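Local coordinates for protein putative hydroxymethylglutaryl-CoA synthase (Streptococcus mutans, PDB 3SQZ) that binds coenzyme A and probably condenses acetyl-CoA with acetoacetyl-CoA into 3-hydroxy-3-methylglutaryl-CoA, as hydroxymethylglutaryl-CoA synthases do, at residues K41-S47 and A189-M194; D106-T112 and A136-K142; L210-R214 and D241-T246. All coordinates share one frame; numbering follows the deposited sequence.

In the fold
All three contacts reach the same mixed sheet of this thiolase-fold enzyme. Contact 1 lies about 7 Å, centre to centre, from the middle of the chain and joins two inner antiparallel strands; its facing side chains are mostly small or apolar, and all but T45 are buried. Contact 2 pairs strand 105-111 in parallel with strand 137-141, an edge strand within this chain, where arginine, serine and glutamate appear beside the apolar residues. Contact 3 sits farthest out, about 20 Å from the chain centre. It replaces strand pairing by a helix laid on strand 203-213, itself a sheet neighbour of strand 37-45 from contact 1, and relies on side chains and a salt bridge.

Contact 1: K41-S47 and A189-M194; sequences KIGFTSS and AGSIAM
F44 and I192 form the tight middle of this antiparallel pair. With its CG anti to the backbone N (chi1 178°), the phenylalanine brings its ring along the edge of the other strand, CD1 lying 3.7 Å from I192 CD1 and 3.1 Å from S191 O. Glycine suits position 190, since the ring passes just beside it and F44 CE1 comes within 4.2 Å of G190 CA. On the same face, the branches of I42 and I192 meet more lightly, CG2 to CG2 at 4.2 Å. Beneath them the backbones are stitched by two hydrogen-bonded pairs: G43 and A193 exchange short, nearly straight bonds, as do T45 and S191.

The face bearing T45, S191 and A193 is looser across the pair. G43 adds no side chain there, and T45 is partly exposed. Past the last paired residues a side chain takes over: the S46 hydroxyl donates to A189 O, OG 2.7 Å from that oxygen, and also bonds S77. A glycerol, probably from the crystallisation liquor, hydrogen-bonds S46 N.

Strand 166-175 flanks strand 188-198 on its other edge. Helix 315-326 covers F44, I192 and M194 through residues such as L318 and F317, while helix 85-94 packs on T45, S191 and A193, with S92 bonding the S191 hydroxyl.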
# COMPACT_ATOMS: atom_id res chain seq x y z
N LYS A 41 12.16 1.13 9.23
CA LYS A 41 12.40 1.66 7.89
C LYS A 41 11.20 1.37 7.02
O LYS A 41 10.52 0.36 7.22
CB LYS A 41 13.68 1.07 7.27
CG LYS A 41 14.95 1.57 7.97
CD LYS A 41 16.24 1.08 7.32
CE LYS A 41 16.46 -0.41 7.57
NZ LYS A 41 17.86 -0.85 7.24
N ILE A 42 10.93 2.27 6.07
CA ILE A 42 9.88 2.11 5.08
C ILE A 42 10.47 2.29 3.69
O ILE A 42 11.13 3.30 3.42
CB ILE A 42 8.74 3.15 5.26
CG1 ILE A 42 8.17 3.11 6.68
CG2 ILE A 42 7.66 2.93 4.23
CD1 ILE A 42 7.23 4.26 7.00
N GLY A 43 10.26 1.30 2.83
CA GLY A 43 10.67 1.39 1.44
C GLY A 43 9.44 1.43 0.55
O GLY A 43 8.37 0.93 0.92
N PHE A 44 9.59 2.05 -0.62
CA PHE A 44 8.51 2.08 -1.59
C PHE A 44 9.04 1.94 -2.99
O PHE A 44 10.02 2.59 -3.36
CB PHE A 44 7.71 3.39 -1.50
CG PHE A 44 6.60 3.47 -2.51
CD1 PHE A 44 5.51 2.62 -2.42
CD2 PHE A 44 6.67 4.36 -3.58
CE1 PHE A 44 4.50 2.66 -3.36
CE2 PHE A 44 5.65 4.40 -4.52
CZ PHE A 44 4.57 3.56 -4.41
N THR A 45 8.39 1.11 -3.79
CA THR A 45 8.68 0.95 -5.22
C THR A 45 7.37 1.02 -5.99
O THR A 45 6.39 0.40 -5.57
CB THR A 45 9.39 -0.42 -5.51
OG1 THR A 45 10.68 -0.44 -4.88
CG2 THR A 45 9.57 -0.66 -7.02
N SER A 46 7.35 1.72 -7.11
CA SER A 46 6.23 1.62 -8.03
C SER A 46 6.75 1.15 -9.38
O SER A 46 7.93 0.84 -9.52
CB SER A 46 5.47 2.95 -8.11
OG SER A 46 4.25 2.79 -8.80
N SER A 47 5.85 1.06 -10.36
CA SER A 47 6.25 0.68 -11.70
C SER A 47 6.89 1.86 -12.43
O SER A 47 6.96 2.98 -11.90
CB SER A 47 5.03 0.15 -12.46
OG SER A 47 3.99 1.10 -12.40
N ALA A 189 -0.31 0.80 -9.03
CA ALA A 189 0.63 -0.29 -8.78
C ALA A 189 1.70 0.18 -7.83
O ALA A 189 2.20 1.30 -7.96
CB ALA A 189 1.26 -0.75 -10.08
N GLY A 190 2.09 -0.66 -6.87
CA GLY A 190 3.19 -0.32 -6.00
C GLY A 190 3.31 -1.26 -4.83
O GLY A 190 2.42 -2.08 -4.57
N SER A 191 4.42 -1.13 -4.12
CA SER A 191 4.67 -1.93 -2.93
C SER A 191 5.35 -1.09 -1.86
O SER A 191 6.31 -0.36 -2.14
CB SER A 191 5.57 -3.12 -3.24
OG SER A 191 5.89 -3.84 -2.05
N ILE A 192 4.86 -1.24 -0.64
CA ILE A 192 5.50 -0.72 0.56
C ILE A 192 6.21 -1.87 1.28
O ILE A 192 5.64 -2.96 1.42
CB ILE A 192 4.45 -0.11 1.51
CG1 ILE A 192 3.94 1.23 0.95
CG2 ILE A 192 4.99 0.03 2.93
CD1 ILE A 192 4.87 2.40 1.17
N ALA A 193 7.44 -1.64 1.70
CA ALA A 193 8.17 -2.57 2.57
C ALA A 193 8.35 -1.90 3.92
O ALA A 193 8.73 -0.73 3.99
CB ALA A 193 9.52 -2.92 1.97
N MET A 194 8.09 -2.64 5.00
CA MET A 194 8.31 -2.14 6.35
C MET A 194 9.18 -3.12 7.12
O MET A 194 8.88 -4.32 7.15
CB MET A 194 6.97 -1.91 7.07
CG MET A 194 6.19 -0.76 6.47
SD MET A 194 4.53 -0.53 7.11
CE MET A 194 3.69 -1.93 6.36

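Contact 2: D106-T112 and A136-K142; sequences DMVILAT and ARSFEMK
The ring of F139 is the main bump on the outer strand, and the hollow it fills is built by M107 and I109 of the inner one. M107 SD stands at the ring edge in a Met-aromatic contact, 3.8 Å from F139 CE2, while I109 runs alongside the ring and sets CG1 3.7 Å from F139 CZ. F139 can lean inward because its CG sits between the backbone N and the carbonyl carbon (chi1 62°), a choice R137 shares. The arginine, bent again at chi3, crosses its partner: its CG rests 3.8 Å from M107 CG, and the sulfur lies at the guanidinium edge, where NH1 gives it a weak hydrogen bond. Past the ring, I109 CG2 fits against M141 CG at 3.9 Å.

These two parallel strands, joined by alternating backbone hydrogen bonds, are the ends of a beta-alpha-beta unit whose connecting helix, 122-129, lies on the opposite face, where A123 meets V108 and L110. Small S138 occupies the slot beside V108 there. E140 behaves as a hydrocarbon first: its CG approaches L110 O to 3.3 Å and borders T112 CG2. Its carboxylate is then gripped twice, OE1 by the backbone N of G122 and OE2 by a water that also donates to T112 O. Helix 147-161 covers the M107 face, with Y154 touching both M107 and R137, and A151 fitting beside I109.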
# COMPACT_ATOMS: atom_id res chain seq x y z
N ASP A 106 13.64 -13.01 10.43
CA ASP A 106 13.24 -14.42 10.47
C ASP A 106 11.76 -14.62 10.16
O ASP A 106 11.21 -15.71 10.37
CB ASP A 106 13.65 -15.12 11.78
CG ASP A 106 12.88 -14.62 12.98
OD1 ASP A 106 12.19 -13.60 12.87
OD2 ASP A 106 12.98 -15.28 14.04
N MET A 107 11.13 -13.59 9.60
CA MET A 107 9.76 -13.72 9.11
C MET A 107 9.57 -12.72 7.98
O MET A 107 9.94 -11.54 8.11
CB MET A 107 8.73 -13.51 10.23
CG MET A 107 7.31 -13.60 9.74
SD MET A 107 6.06 -14.03 10.99
CE MET A 107 6.16 -12.61 12.07
N VAL A 108 9.02 -13.19 6.87
CA VAL A 108 8.72 -12.37 5.70
C VAL A 108 7.25 -12.58 5.39
O VAL A 108 6.82 -13.71 5.14
CB VAL A 108 9.57 -12.80 4.49
CG1 VAL A 108 9.24 -11.95 3.27
CG2 VAL A 108 11.07 -12.73 4.81
N ILE A 109 6.47 -11.50 5.43
CA ILE A 109 5.03 -11.59 5.19
C ILE A 109 4.68 -10.72 3.99
O ILE A 109 4.98 -9.52 3.98
CB ILE A 109 4.20 -11.10 6.39
CG1 ILE A 109 4.66 -11.77 7.69
CG2 ILE A 109 2.72 -11.34 6.13
CD1 ILE A 109 3.94 -11.26 8.94
N LEU A 110 4.03 -11.32 3.00
CA LEU A 110 3.51 -10.58 1.85
C LEU A 110 2.01 -10.41 2.00
O LEU A 110 1.27 -11.41 1.97
CB LEU A 110 3.83 -11.32 0.56
CG LEU A 110 3.17 -10.74 -0.70
CD1 LEU A 110 3.61 -9.31 -0.98
CD2 LEU A 110 3.44 -11.64 -1.90
N ALA A 111 1.56 -9.17 2.17
CA ALA A 111 0.15 -8.82 2.12
C ALA A 111 -0.19 -8.42 0.69
O ALA A 111 0.49 -7.56 0.12
CB ALA A 111 -0.12 -7.67 3.08
N THR A 112 -1.19 -9.07 0.10
CA THR A 112 -1.54 -8.78 -1.28
C THR A 112 -2.93 -9.30 -1.59
O THR A 112 -3.42 -10.22 -0.93
CB THR A 112 -0.52 -9.40 -2.27
OG1 THR A 112 -0.78 -8.94 -3.60
CG2 THR A 112 -0.59 -10.94 -2.27
N ALA A 136 13.83 -18.66 8.33
CA ALA A 136 12.75 -17.69 8.41
C ALA A 136 11.46 -18.37 7.99
O ALA A 136 11.49 -19.30 7.18
CB ALA A 136 13.01 -16.52 7.47
N ARG A 137 10.33 -17.90 8.52
CA ARG A 137 9.05 -18.29 7.94
C ARG A 137 8.60 -17.24 6.94
O ARG A 137 8.78 -16.04 7.16
CB ARG A 137 7.98 -18.57 9.00
CG ARG A 137 7.46 -17.37 9.75
CD ARG A 137 6.24 -17.72 10.64
NE ARG A 137 6.57 -18.53 11.81
CZ ARG A 137 6.97 -18.04 12.98
NH1 ARG A 137 7.14 -16.73 13.15
NH2 ARG A 137 7.23 -18.87 13.99
N SER A 138 8.00 -17.70 5.85
CA SER A 138 7.55 -16.81 4.78
C SER A 138 6.15 -17.23 4.38
O SER A 138 5.88 -18.43 4.20
CB SER A 138 8.48 -16.96 3.58
OG SER A 138 9.82 -16.65 3.90
N PHE A 139 5.24 -16.28 4.28
CA PHE A 139 3.87 -16.59 3.87
C PHE A 139 3.16 -15.32 3.41
O PHE A 139 3.67 -14.20 3.56
CB PHE A 139 3.10 -17.31 5.00
CG PHE A 139 2.95 -16.48 6.23
CD1 PHE A 139 1.82 -15.70 6.41
CD2 PHE A 139 3.94 -16.45 7.20
CE1 PHE A 139 1.68 -14.89 7.51
CE2 PHE A 139 3.82 -15.64 8.31
CZ PHE A 139 2.69 -14.86 8.47
N GLU A 140 1.96 -15.51 2.89
CA GLU A 140 1.12 -14.44 2.39
C GLU A 140 -0.09 -14.26 3.30
O GLU A 140 -0.58 -15.24 3.88
CB GLU A 140 0.64 -14.89 1.02
CG GLU A 140 0.41 -13.86 -0.03
CD GLU A 140 0.13 -14.49 -1.39
OE1 GLU A 140 1.07 -14.85 -2.13
OE2 GLU A 140 -1.05 -14.59 -1.72
N MET A 141 -0.56 -13.02 3.42
CA MET A 141 -1.85 -12.74 4.03
C MET A 141 -2.78 -12.13 3.00
O MET A 141 -2.35 -11.36 2.14
CB MET A 141 -1.72 -11.78 5.20
CG MET A 141 -1.03 -12.36 6.41
SD MET A 141 -1.05 -11.09 7.68
CE MET A 141 -0.39 -11.97 9.08
N LYS A 142 -4.06 -12.46 3.11
CA LYS A 142 -5.08 -11.96 2.19
C LYS A 142 -6.32 -11.52 2.93
O LYS A 142 -6.91 -12.29 3.70
CB LYS A 142 -5.48 -13.05 1.18
CG LYS A 142 -6.56 -12.60 0.19
CD LYS A 142 -7.34 -13.77 -0.39
CE LYS A 142 -6.48 -14.68 -1.25
NZ LYS A 142 -7.19 -15.95 -1.59
O HOH W 1 -3.35 -13.03 -1.53

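Contact 3: L210-R214 and D241-T246; sequences LAQTR and DMLKTT
M242 and R214 slide past each other in a helix-on-sheet packing of the thiolase fold, helix 232-254 against strand 203-213. In the conformer described, one of two deposited, M242 CG sits over the centre of the guanidinium face of R214, 3.7 Å above its plane. The flexible methionine then bends at chi3 (71°), and its CE comes 3.4 Å from Q212 O. Long and apolar, it suits a place that it also shares with A347 of the next strand and Y341 beyond.

Q212 aims its extended chain at the helix, its CB 3.6 Å from T246 OG1 and 4.0 Å from M242 CE. The threonines there turn their hydroxyls back on their own helix: T246 OG1 donates to M242 O, and T245 OG1 to D241 O, which the backbone N of T245 reaches from the other face of the carbonyl plane.

R214 carries the polar end of the contact. Arginine can offer methionine a flat face and acceptors the N-H groups at its edge; NH1 also bonds Q238 OE1. The two planes of the salt bridge are 51° apart; NH2 bonds D241 OD2 weakly, and R214 NH1 meets the anti lone pair of that oxygen at 2.8 Å.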
# COMPACT_ATOMS: atom_id res chain seq x y z
N LEU A 210 -8.19 -2.01 17.48
CA LEU A 210 -9.55 -2.50 17.40
C LEU A 210 -9.90 -2.77 15.95
O LEU A 210 -9.77 -1.88 15.10
CB LEU A 210 -10.53 -1.48 17.98
CG LEU A 210 -11.99 -1.95 18.00
CD1 LEU A 210 -12.18 -3.10 18.97
CD2 LEU A 210 -12.91 -0.79 18.33
N ALA A 211 -10.35 -4.00 15.68
CA ALA A 211 -10.79 -4.39 14.36
C ALA A 211 -12.28 -4.70 14.36
O ALA A 211 -12.88 -4.95 15.41
CB ALA A 211 -10.02 -5.61 13.87
N GLN A 212 -12.86 -4.70 13.17
CA GLN A 212 -14.26 -5.05 12.98
C GLN A 212 -14.38 -5.83 11.67
O GLN A 212 -13.76 -5.46 10.67
CB GLN A 212 -15.12 -3.78 12.91
CG GLN A 212 -16.61 -4.09 12.90
CD GLN A 212 -17.48 -2.84 12.84
OE1 GLN A 212 -17.01 -1.69 12.97
NE2 GLN A 212 -18.77 -3.06 12.64
N THR A 213 -15.18 -6.90 11.69
CA THR A 213 -15.49 -7.67 10.50
C THR A 213 -16.98 -7.59 10.21
O THR A 213 -17.79 -7.70 11.13
CB THR A 213 -15.13 -9.16 10.70
OG1 THR A 213 -13.72 -9.29 10.91
CG2 THR A 213 -15.53 -10.01 9.50
N ARG A 214 -17.33 -7.43 8.94
CA ARG A 214 -18.71 -7.39 8.49
C ARG A 214 -18.80 -8.02 7.10
O ARG A 214 -18.13 -7.57 6.18
CB ARG A 214 -19.19 -5.93 8.40
CG ARG A 214 -20.65 -5.71 8.10
CD ARG A 214 -20.93 -4.22 7.95
NE ARG A 214 -20.63 -3.48 9.18
CZ ARG A 214 -20.72 -2.16 9.30
NH1 ARG A 214 -21.08 -1.42 8.26
NH2 ARG A 214 -20.44 -1.58 10.46
N ASP A 241 -19.03 3.84 7.18
CA ASP A 241 -19.71 3.31 8.35
C ASP A 241 -18.79 2.47 9.24
O ASP A 241 -18.88 2.54 10.47
CB ASP A 241 -20.95 2.50 7.98
CG ASP A 241 -21.78 2.14 9.19
OD1 ASP A 241 -22.35 3.06 9.81
OD2 ASP A 241 -21.84 0.94 9.54
N MET A 242 -17.92 1.68 8.63
CA MET A 242 -16.96 0.92 9.42
C MET A 242 -15.95 1.86 10.08
O MET A 242 -15.52 1.62 11.20
CB MET A 242 -16.30 -0.16 8.58
CG MET A 242 -17.30 -1.21 8.16
SD MET A 242 -16.55 -2.70 7.50
CE MET A 242 -15.84 -3.44 8.97
N LEU A 243 -15.60 2.94 9.39
CA LEU A 243 -14.75 3.95 10.01
C LEU A 243 -15.44 4.56 11.23
O LEU A 243 -14.88 4.60 12.33
CB LEU A 243 -14.40 5.04 9.00
CG LEU A 243 -13.67 6.27 9.54
CD1 LEU A 243 -12.31 5.94 10.13
CD2 LEU A 243 -13.54 7.30 8.43
N LYS A 244 -16.66 5.03 11.04
CA LYS A 244 -17.40 5.68 12.12
C LYS A 244 -17.57 4.77 13.33
O LYS A 244 -17.30 5.18 14.46
CB LYS A 244 -18.78 6.13 11.62
CG LYS A 244 -19.69 6.69 12.72
CD LYS A 244 -21.06 7.04 12.17
CE LYS A 244 -21.97 7.59 13.27
NZ LYS A 244 -23.25 8.12 12.73
N THR A 245 -18.02 3.54 13.09
CA THR A 245 -18.33 2.63 14.19
C THR A 245 -17.08 2.10 14.88
O THR A 245 -17.06 1.93 16.09
CB THR A 245 -19.25 1.46 13.74
OG1 THR A 245 -18.64 0.75 12.66
CG2 THR A 245 -20.61 1.98 13.30
N THR A 246 -16.03 1.84 14.11
CA THR A 246 -14.79 1.35 14.71
C THR A 246 -14.13 2.46 15.53
O THR A 246 -13.65 2.23 16.63
CB THR A 246 -13.83 0.77 13.66
OG1 THR A 246 -14.52 -0.20 12.86
CG2 THR A 246 -12.65 0.09 14.34